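Long-range contacts in pngf-ii (Elizabethkingia meningoseptica, PDB 4R4X), which probably removes N-linked glycans from glycoproteins by cleaving the bond between sugar and asparagine, as a bacterial peptide:N-glycosidase of the PNGase F family: residues G96-K101 and T116-V121; T3-Y8 and H22-T27; I196-A201 and F211-I216. All coordinates share one frame; numbering follows the deposited sequence.

Contact 1 (G96-K101 and T116-V121); sequences GYNVKK and TNDLKV
Tyr97 and Leu119 form the close-packed half of this contact. The ring and the branched side chain cross at about a right angle, and Leu119 CD2 lies 3.7 Å from Tyr97 CE1 with CG and CD1 close behind. Leu134 and Leu136 of strand 134-140 extend this greasy patch, Leu134 against Leu119 and Leu136 against Tyr97. A large flat ring and a forked aliphatic chain suit this place, filling the space between the start of strand 97-106, the loop after strand 109-116 and strand 134-140. Deeper in, Val99 CG1 rests 4.2 Å from Thr116 CB.

The other half is polar. Thr116 sits where the strand gives way to the loop, and its buried hydroxyl is satisfied twice. It donates to Asn98 O, with OG1 and O 2.7 Å apart, and accepts from Asp118 N at 2.9 Å. The more open side lies at Asn98 and Asp118. The torsion that sets CG opposite the carbonyl carbon (chi1 -74°) brings the Asp118 carboxylate over the start of strand 97-106, where Asn98 N donates to OD2 at 2.9 Å. That N-H arrives from well above the carboxylate plane, 45° out of it. Water 1 fills in beside it, donating a hydrogen bond to Asp118 OD1 at 2.6 Å and accepting one from Asn117 N at 2.7 Å, with a weak bond to Asn98 O. The exposed Asn98 side chain merely crosses the carboxylate here, whereas Asn117 ND2 turns elsewhere, to Leu132 O.

Short polar side chains are apt at this spot, because they can satisfy backbone groups as the ladder of strands 97-106 and 109-116 ends. Here an ST turn at Thr116 overlaps a type I turn from Asn117 to Lys120, at the end of antiparallel strand 109-116.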
loop_
_atom_site.group_PDB
_atom_site.type_symbol
_atom_site.label_atom_id
_atom_site.label_comp_id
_atom_site.label_asym_id
_atom_site.label_seq_id
_atom_site.Cartn_x
_atom_site.Cartn_y
_atom_site.Cartn_z
ATOM N N GLY A 96 -12.242 22.998 45.005
ATOM C CA GLY A 96 -13.176 23.058 46.105
ATOM C C GLY A 96 -13.938 21.778 46.401
ATOM O O GLY A 96 -14.750 21.769 47.326
ATOM N N TYR A 97 -13.681 20.715 45.628
ATOM C CA TYR A 97 -14.331 19.402 45.803
ATOM C C TYR A 97 -13.433 18.397 46.527
ATOM O O TYR A 97 -12.249 18.276 46.215
ATOM C CB TYR A 97 -14.743 18.832 44.430
ATOM C CG TYR A 97 -15.722 19.728 43.703
ATOM C CD1 TYR A 97 -17.038 19.840 44.145
ATOM C CD2 TYR A 97 -15.325 20.508 42.628
ATOM C CE1 TYR A 97 -17.941 20.665 43.513
ATOM C CE2 TYR A 97 -16.232 21.354 41.994
ATOM C CZ TYR A 97 -17.534 21.425 42.453
ATOM O OH TYR A 97 -18.438 22.253 41.846
ATOM N N ASN A 98 -13.997 17.645 47.472
ATOM C CA ASN A 98 -13.228 16.612 48.160
ATOM C C ASN A 98 -12.890 15.465 47.217
ATOM O O ASN A 98 -13.777 14.972 46.523
ATOM C CB ASN A 98 -14.011 16.075 49.333
ATOM C CG ASN A 98 -14.214 17.119 50.407
ATOM O OD1 ASN A 98 -13.282 17.782 50.830
ATOM N ND2 ASN A 98 -15.447 17.298 50.817
ATOM N N VAL A 99 -11.620 15.062 47.204
ATOM C CA VAL A 99 -11.127 14.004 46.319
ATOM C C VAL A 99 -10.372 12.935 47.107
ATOM O O VAL A 99 -9.772 13.218 48.161
ATOM C CB VAL A 99 -10.227 14.542 45.172
ATOM C CG1 VAL A 99 -11.050 15.407 44.208
ATOM C CG2 VAL A 99 -9.036 15.336 45.698
ATOM N N LYS A 100 -10.438 11.717 46.573
ATOM C CA LYS A 100 -9.678 10.558 47.026
ATOM C C LYS A 100 -8.837 10.101 45.854
ATOM O O LYS A 100 -9.211 10.266 44.699
ATOM C CB LYS A 100 -10.608 9.415 47.431
ATOM C CG LYS A 100 -11.381 9.661 48.712
ATOM C CD LYS A 100 -12.458 8.618 48.983
ATOM C CE LYS A 100 -11.911 7.213 49.199
ATOM N NZ LYS A 100 -10.858 7.134 50.258
ATOM N N LYS A 101 -7.676 9.553 46.151
ATOM C CA LYS A 101 -6.832 9.004 45.144
ATOM C C LYS A 101 -6.893 7.498 45.151
ATOM O O LYS A 101 -6.883 6.867 46.215
ATOM C CB LYS A 101 -5.395 9.435 45.367
ATOM C CG LYS A 101 -4.517 9.140 44.171
ATOM C CD LYS A 101 -3.050 9.434 44.474
ATOM C CE LYS A 101 -2.273 8.173 44.785
ATOM N NZ LYS A 101 -0.824 8.452 44.891
ATOM N N THR A 116 -13.989 12.827 42.970
ATOM C CA THR A 116 -14.945 13.268 43.971
ATOM C C THR A 116 -16.305 12.610 43.816
ATOM O O THR A 116 -16.744 12.296 42.701
ATOM C CB THR A 116 -15.175 14.803 43.930
ATOM O OG1 THR A 116 -16.038 15.188 45.006
ATOM C CG2 THR A 116 -15.806 15.238 42.633
ATOM N N ASN A 117 -16.998 12.441 44.944
ATOM C CA ASN A 117 -18.404 12.067 44.893
ATOM C C ASN A 117 -19.322 13.146 45.427
ATOM O O ASN A 117 -20.513 12.910 45.622
ATOM C CB ASN A 117 -18.618 10.734 45.583
ATOM C CG ASN A 117 -18.223 9.574 44.681
ATOM O OD1 ASN A 117 -18.842 9.348 43.645
ATOM N ND2 ASN A 117 -17.184 8.885 45.039
ATOM N N ASP A 118 -18.784 14.359 45.543
ATOM C CA ASP A 118 -19.513 15.498 46.102
ATOM C C ASP A 118 -20.780 15.846 45.303
ATOM O O ASP A 118 -21.768 16.315 45.870
ATOM C CB ASP A 118 -18.609 16.739 46.164
ATOM C CG ASP A 118 -17.538 16.680 47.296
ATOM O OD1 ASP A 118 -17.281 15.603 47.870
ATOM O OD2 ASP A 118 -16.926 17.740 47.571
ATOM N N LEU A 119 -20.741 15.645 43.990
ATOM C CA LEU A 119 -21.815 16.093 43.113
ATOM C C LEU A 119 -22.778 14.991 42.685
ATOM O O LEU A 119 -23.673 15.248 41.877
ATOM C CB LEU A 119 -21.233 16.756 41.853
ATOM C CG LEU A 119 -20.395 18.011 42.032
ATOM C CD1 LEU A 119 -19.700 18.401 40.739
ATOM C CD2 LEU A 119 -21.228 19.176 42.543
ATOM N N LYS A 120 -22.609 13.772 43.192
ATOM C CA LYS A 120 -23.509 12.654 42.841
ATOM C C LYS A 120 -23.634 12.493 41.310
ATOM O O LYS A 120 -24.721 12.227 40.772
ATOM C CB LYS A 120 -24.893 12.816 43.486
ATOM C CG LYS A 120 -24.866 12.922 45.008
ATOM C CD LYS A 120 -24.891 14.373 45.473
ATOM C CE LYS A 120 -24.524 14.520 46.948
ATOM N NZ LYS A 120 -25.516 13.855 47.846
ATOM N N VAL A 121 -22.503 12.694 40.631
ATOM C CA VAL A 121 -22.346 12.381 39.222
ATOM C C VAL A 121 -20.952 11.786 39.059
ATOM O O VAL A 121 -20.084 11.933 39.943
ATOM C CB VAL A 121 -22.493 13.593 38.293
ATOM C CG1 VAL A 121 -23.869 14.246 38.427
ATOM C CG2 VAL A 121 -21.369 14.598 38.503
HETATM O O HOH W 1 -16.498 13.194 47.530
#

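Contact 2 (T3-Y8 and H22-T27); sequences TYEITY and HIISIT
Tyr8 O is held from two quarters: His22 ND1 donates to it at 3.0 Å, Tyr8 O lying 15° out of the imidazole plane, and water 2 adds a weak bond while accepting from Ile23 N. A histidine fits this end of the ladder: Ile23 N reaches Tyr8 O only through water 2, and the ring N-H supplies a direct donor.

Inward from there the strands run antiparallel, their axes 4.7 Å apart. Tyr4 pairs with Thr27 and Ile6 with Ser25 as hydrogen-bonded pairs; the shortest bond, Tyr4 N to Thr27 O, is 2.7 Å and almost straight at 169°. Thr3 CA adds a C-H...O contact to the same carbonyl. Glu5 with Ile26 and Thr7 with Ile24 are non-hydrogen-bonded pairs, and Tyr8 N to Ile23 O is the last rung.

Beta-branched residues suit such extended backbone, and they touch diagonally. Ile6 CD1 reaches Thr27 CG2 at 3.9 Å, on the face that Tyr4 and Ser25 share. Ile26 CG2, on the face of Glu5, meets Thr3 CG2 at 3.6 Å. The extended Glu5 chain, with CG opposite its own N (chi1 173°), runs across Ile24 CG2, and OE2 forms a salt bridge to Lys40.

The buried hydroxyls are satisfied by other parts of the fold, Tyr8 OH by Val135 O and Thr27 OG1 by Lys122 O, and the Lys40 bridge would be expected to keep buried Glu5 ionised.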
loop_
_atom_site.group_PDB
_atom_site.type_symbol
_atom_site.label_atom_id
_atom_site.label_comp_id
_atom_site.label_asym_id
_atom_site.label_seq_id
_atom_site.Cartn_x
_atom_site.Cartn_y
_atom_site.Cartn_z
ATOM N N THR A 3 -26.913 18.773 35.386
ATOM C CA THR A 3 -25.831 18.506 34.455
ATOM C C THR A 3 -24.644 19.413 34.708
ATOM O O THR A 3 -24.810 20.627 34.911
ATOM C CB THR A 3 -26.326 18.689 33.010
ATOM O OG1 THR A 3 -27.343 17.729 32.773
ATOM C CG2 THR A 3 -25.206 18.494 31.997
ATOM N N TYR A 4 -23.439 18.838 34.650
ATOM C CA TYR A 4 -22.211 19.615 34.824
ATOM C C TYR A 4 -21.280 19.460 33.638
ATOM O O TYR A 4 -21.227 18.418 33.017
ATOM C CB TYR A 4 -21.448 19.175 36.072
ATOM C CG TYR A 4 -22.227 19.322 37.344
ATOM C CD1 TYR A 4 -23.037 18.299 37.781
ATOM C CD2 TYR A 4 -22.147 20.484 38.108
ATOM C CE1 TYR A 4 -23.767 18.415 38.946
ATOM C CE2 TYR A 4 -22.878 20.613 39.285
ATOM C CZ TYR A 4 -23.682 19.573 39.692
ATOM O OH TYR A 4 -24.434 19.648 40.839
ATOM N N GLU A 5 -20.509 20.500 33.373
ATOM C CA GLU A 5 -19.502 20.493 32.333
ATOM C C GLU A 5 -18.160 20.695 32.986
ATOM O O GLU A 5 -17.958 21.704 33.660
ATOM C CB GLU A 5 -19.779 21.632 31.364
ATOM C CG GLU A 5 -18.711 21.859 30.317
ATOM C CD GLU A 5 -19.289 22.508 29.060
ATOM O OE1 GLU A 5 -20.529 22.731 29.017
ATOM O OE2 GLU A 5 -18.520 22.792 28.125
ATOM N N ILE A 6 -17.258 19.736 32.814
ATOM C CA ILE A 6 -15.921 19.821 33.373
ATOM C C ILE A 6 -14.888 19.939 32.275
ATOM O O ILE A 6 -14.886 19.145 31.317
ATOM C CB ILE A 6 -15.588 18.581 34.232
ATOM C CG1 ILE A 6 -16.673 18.365 35.305
ATOM C CG2 ILE A 6 -14.205 18.752 34.862
ATOM C CD1 ILE A 6 -17.831 17.493 34.865
ATOM N N THR A 7 -14.021 20.936 32.403
ATOM C CA THR A 7 -13.024 21.236 31.422
ATOM C C THR A 7 -11.663 20.956 31.993
ATOM O O THR A 7 -11.390 21.315 33.128
ATOM C CB THR A 7 -13.091 22.721 31.019
ATOM O OG1 THR A 7 -14.431 23.012 30.595
ATOM C CG2 THR A 7 -12.080 23.014 29.905
ATOM N N TYR A 8 -10.821 20.300 31.208
ATOM C CA TYR A 8 -9.544 19.790 31.705
ATOM C C TYR A 8 -8.357 20.411 31.001
ATOM O O TYR A 8 -8.467 20.913 29.875
ATOM C CB TYR A 8 -9.454 18.273 31.518
ATOM C CG TYR A 8 -10.462 17.478 32.315
ATOM C CD1 TYR A 8 -11.699 17.174 31.785
ATOM C CD2 TYR A 8 -10.168 17.018 33.593
ATOM C CE1 TYR A 8 -12.634 16.436 32.502
ATOM C CE2 TYR A 8 -11.097 16.289 34.328
ATOM C CZ TYR A 8 -12.323 15.991 33.782
ATOM O OH TYR A 8 -13.259 15.262 34.492
ATOM N N HIS A 22 -8.738 21.302 24.696
ATOM C CA HIS A 22 -9.087 20.845 26.054
ATOM C C HIS A 22 -10.140 19.738 26.036
ATOM O O HIS A 22 -11.128 19.814 25.329
ATOM C CB HIS A 22 -9.592 21.991 26.909
ATOM C CG HIS A 22 -8.604 23.102 27.081
ATOM N ND1 HIS A 22 -7.607 23.066 28.028
ATOM C CD2 HIS A 22 -8.454 24.277 26.421
ATOM C CE1 HIS A 22 -6.895 24.176 27.957
ATOM N NE2 HIS A 22 -7.385 24.925 26.987
ATOM N N ILE A 23 -9.906 18.716 26.842
ATOM C CA ILE A 23 -10.878 17.656 27.038
ATOM C C ILE A 23 -12.056 18.193 27.853
ATOM O O ILE A 23 -11.885 19.026 28.751
ATOM C CB ILE A 23 -10.208 16.419 27.693
ATOM C CG1 ILE A 23 -9.189 15.799 26.727
ATOM C CG2 ILE A 23 -11.251 15.375 28.079
ATOM C CD1 ILE A 23 -8.053 15.039 27.395
ATOM N N ILE A 24 -13.258 17.750 27.504
ATOM C CA ILE A 24 -14.477 18.165 28.192
ATOM C C ILE A 24 -15.336 16.949 28.534
ATOM O O ILE A 24 -15.576 16.100 27.685
ATOM C CB ILE A 24 -15.309 19.147 27.333
ATOM C CG1 ILE A 24 -14.444 20.339 26.897
ATOM C CG2 ILE A 24 -16.568 19.591 28.090
ATOM C CD1 ILE A 24 -15.126 21.325 25.958
ATOM N N SER A 25 -15.827 16.896 29.771
ATOM C CA SER A 25 -16.810 15.893 30.174
ATOM C C SER A 25 -18.094 16.635 30.482
ATOM O O SER A 25 -18.066 17.661 31.192
ATOM C CB SER A 25 -16.327 15.116 31.401
ATOM O OG SER A 25 -17.313 14.213 31.924
ATOM N N ILE A 26 -19.207 16.146 29.947
ATOM C CA ILE A 26 -20.520 16.649 30.311
ATOM C C ILE A 26 -21.307 15.523 30.939
ATOM O O ILE A 26 -21.441 14.442 30.348
ATOM C CB ILE A 26 -21.272 17.217 29.105
ATOM C CG1 ILE A 26 -20.465 18.365 28.498
ATOM C CG2 ILE A 26 -22.655 17.693 29.530
ATOM C CD1 ILE A 26 -21.036 18.899 27.206
ATOM N N THR A 27 -21.831 15.750 32.139
ATOM C CA THR A 27 -22.358 14.638 32.895
ATOM C C THR A 27 -23.520 15.003 33.804
ATOM O O THR A 27 -23.575 16.110 34.335
ATOM C CB THR A 27 -21.213 14.000 33.714
ATOM O OG1 THR A 27 -21.653 12.757 34.255
ATOM C CG2 THR A 27 -20.748 14.916 34.840
HETATM O O HOH W 2 -7.299 18.588 28.210
#

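Contact 3 (I196-A201 and F211-I216); sequences INFSDA and FGNGTI
Asn213 and Ser199 make the shortest of three hydrogen bonds between 196-201 and 211-216: the Asn213 carbonyl takes the N-H of Ser199, with N and O 2.8 Å apart. The amide nitrogen ND2 of Asn213 donates to Asp200 OD1 at 2.9 Å, the acceptor lying close to the amide plane and the carboxylate turned 67° from it. A third bond, Asn197 N to Gly214 O, is longer at 3.2 Å, and the donor comes in from above the carbonyl plane.

Polar meets aromatic at Phe198. It has CG opposite its own N (chi1 -175°), which swings the ring back so that one face covers Asn213: ND2 lies 3.4 Å above the plane, over its centre. The ring and amide planes are 63° apart. Tyr353 also meets this ring, and Met391 packs on it.

Gly212, Asn213 and Gly214 all have positive phi, a region that asparagine tolerates well and that suits glycine; at Gly214 any CB would press on the carbonyl before it. The tight chain reversal joins strands 209-211 and 216-222, at the margin of a sheet in the N-terminal PNGase F domain, and Thr215 and Ile216 facing Phe211 make a classic beta bulge. Thr215 OG1 donates to Gly212 O. Across from it Ser199 OG, accepting from Ala201 N, forms an ST turn.

Two methyl groups make van der Waals contacts with backbone carbonyls. Ile196 CG2 leans on Thr215 O at 3.4 Å, and Thr215 CG2 approaches Asn197 O at 3.3 Å. Apolar packing carries Ile196 onto Ala348 and Ile350 of strand 343-350.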
loop_
_atom_site.group_PDB
_atom_site.type_symbol
_atom_site.label_atom_id
_atom_site.label_comp_id
_atom_site.label_asym_id
_atom_site.label_seq_id
_atom_site.Cartn_x
_atom_site.Cartn_y
_atom_site.Cartn_z
ATOM N N ILE A 196 -6.866 -15.810 -12.754
ATOM C CA ILE A 196 -5.912 -15.647 -13.849
ATOM C C ILE A 196 -5.455 -17.067 -14.209
ATOM O O ILE A 196 -4.907 -17.771 -13.368
ATOM C CB ILE A 196 -4.721 -14.742 -13.482
ATOM C CG1 ILE A 196 -5.230 -13.349 -13.088
ATOM C CG2 ILE A 196 -3.781 -14.629 -14.688
ATOM C CD1 ILE A 196 -4.168 -12.332 -12.700
ATOM N N ASN A 197 -5.749 -17.498 -15.431
ATOM C CA ASN A 197 -5.597 -18.907 -15.848
ATOM C C ASN A 197 -5.356 -19.018 -17.359
ATOM O O ASN A 197 -5.079 -18.019 -18.020
ATOM C CB ASN A 197 -6.817 -19.759 -15.388
ATOM C CG ASN A 197 -8.102 -19.472 -16.181
ATOM O OD1 ASN A 197 -9.032 -20.302 -16.193
ATOM N ND2 ASN A 197 -8.178 -18.318 -16.822
ATOM N N PHE A 198 -5.441 -20.229 -17.902
ATOM C CA PHE A 198 -5.240 -20.432 -19.312
ATOM C C PHE A 198 -6.367 -21.323 -19.776
ATOM O O PHE A 198 -6.399 -22.504 -19.428
ATOM C CB PHE A 198 -3.894 -21.084 -19.587
ATOM C CG PHE A 198 -3.591 -21.216 -21.039
ATOM C CD1 PHE A 198 -3.052 -20.147 -21.739
ATOM C CD2 PHE A 198 -3.905 -22.394 -21.739
ATOM C CE1 PHE A 198 -2.768 -20.251 -23.094
ATOM C CE2 PHE A 198 -3.628 -22.499 -23.096
ATOM C CZ PHE A 198 -3.067 -21.415 -23.779
ATOM N N SER A 199 -7.299 -20.751 -20.526
ATOM C CA SER A 199 -8.471 -21.483 -20.944
ATOM C C SER A 199 -9.091 -20.865 -22.165
ATOM O O SER A 199 -9.302 -19.656 -22.203
ATOM C CB SER A 199 -9.491 -21.527 -19.800
ATOM O OG SER A 199 -10.720 -22.048 -20.258
ATOM N N ASP A 200 -9.419 -21.705 -23.152
ATOM C CA ASP A 200 -9.995 -21.240 -24.415
ATOM C C ASP A 200 -11.383 -20.639 -24.159
ATOM O O ASP A 200 -11.881 -19.860 -24.957
ATOM C CB ASP A 200 -10.072 -22.387 -25.457
ATOM C CG ASP A 200 -8.713 -22.725 -26.097
ATOM O OD1 ASP A 200 -7.682 -22.138 -25.712
ATOM O OD2 ASP A 200 -8.663 -23.600 -27.005
ATOM N N ALA A 201 -11.994 -21.015 -23.040
ATOM C CA ALA A 201 -13.292 -20.495 -22.627
ATOM C C ALA A 201 -13.243 -19.100 -21.988
ATOM O O ALA A 201 -14.270 -18.435 -21.917
ATOM C CB ALA A 201 -13.931 -21.474 -21.652
ATOM N N PHE A 211 -7.412 -11.070 -21.704
ATOM C CA PHE A 211 -6.642 -11.325 -22.914
ATOM C C PHE A 211 -5.675 -12.471 -22.626
ATOM O O PHE A 211 -5.595 -12.957 -21.491
ATOM C CB PHE A 211 -5.865 -10.077 -23.330
ATOM C CG PHE A 211 -6.719 -8.853 -23.538
ATOM C CD1 PHE A 211 -7.315 -8.595 -24.782
ATOM C CD2 PHE A 211 -6.946 -7.969 -22.496
ATOM C CE1 PHE A 211 -8.094 -7.462 -24.962
ATOM C CE2 PHE A 211 -7.721 -6.847 -22.669
ATOM C CZ PHE A 211 -8.308 -6.596 -23.899
ATOM N N GLY A 212 -4.958 -12.926 -23.651
ATOM C CA GLY A 212 -3.957 -13.970 -23.483
ATOM C C GLY A 212 -4.561 -15.264 -22.966
ATOM O O GLY A 212 -3.943 -15.970 -22.169
ATOM N N ASN A 213 -5.783 -15.558 -23.413
ATOM C CA ASN A 213 -6.469 -16.788 -23.057
ATOM C C ASN A 213 -6.680 -16.914 -21.544
ATOM O O ASN A 213 -6.731 -18.018 -21.023
ATOM C CB ASN A 213 -5.674 -17.984 -23.602
ATOM C CG ASN A 213 -6.554 -19.028 -24.265
ATOM O OD1 ASN A 213 -7.427 -18.697 -25.044
ATOM N ND2 ASN A 213 -6.312 -20.301 -23.964
ATOM N N GLY A 214 -6.811 -15.771 -20.864
ATOM C CA GLY A 214 -7.068 -15.695 -19.426
ATOM C C GLY A 214 -5.876 -15.232 -18.571
ATOM O O GLY A 214 -6.024 -15.009 -17.370
ATOM N N THR A 215 -4.701 -15.110 -19.174
ATOM C CA THR A 215 -3.489 -14.771 -18.421
ATOM C C THR A 215 -3.347 -13.276 -18.118
ATOM O O THR A 215 -2.502 -12.880 -17.313
ATOM C CB THR A 215 -2.237 -15.262 -19.153
ATOM O OG1 THR A 215 -2.168 -14.673 -20.454
ATOM C CG2 THR A 215 -2.242 -16.768 -19.268
ATOM N N ILE A 216 -4.185 -12.460 -18.746
ATOM C CA ILE A 216 -4.186 -11.002 -18.547
ATOM C C ILE A 216 -5.603 -10.547 -18.223
ATOM O O ILE A 216 -6.538 -10.865 -18.969
ATOM C CB ILE A 216 -3.738 -10.270 -19.816
ATOM C CG1 ILE A 216 -2.386 -10.799 -20.320
ATOM C CG2 ILE A 216 -3.662 -8.772 -19.575
ATOM C CD1 ILE A 216 -2.132 -10.499 -21.793
#

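In the fold
Contacts 1 and 2 are neighbours in the N-terminal domain, with centres 14 Å apart. The loop 116-121 joins them: Leu119 CD2 packs 3.7 Å from Tyr4 OH, and Val121 CG2 lies 3.7 Å from Thr27 CG2, so the loop that leaves one hairpin packs against Tyr4 and Thr27 at the end of the strand pair of contact 2. Contact 2 is also near a bound zinc ion, which Glu52 and Asp159 hold; the Ile26 side chain is about 9 Å from the metal. Contact 3 belongs to the PNGase F part, on the opposite side of the chain's centre. Its centre is 73 Å from that of contact 1 and 63 Å from that of contact 2.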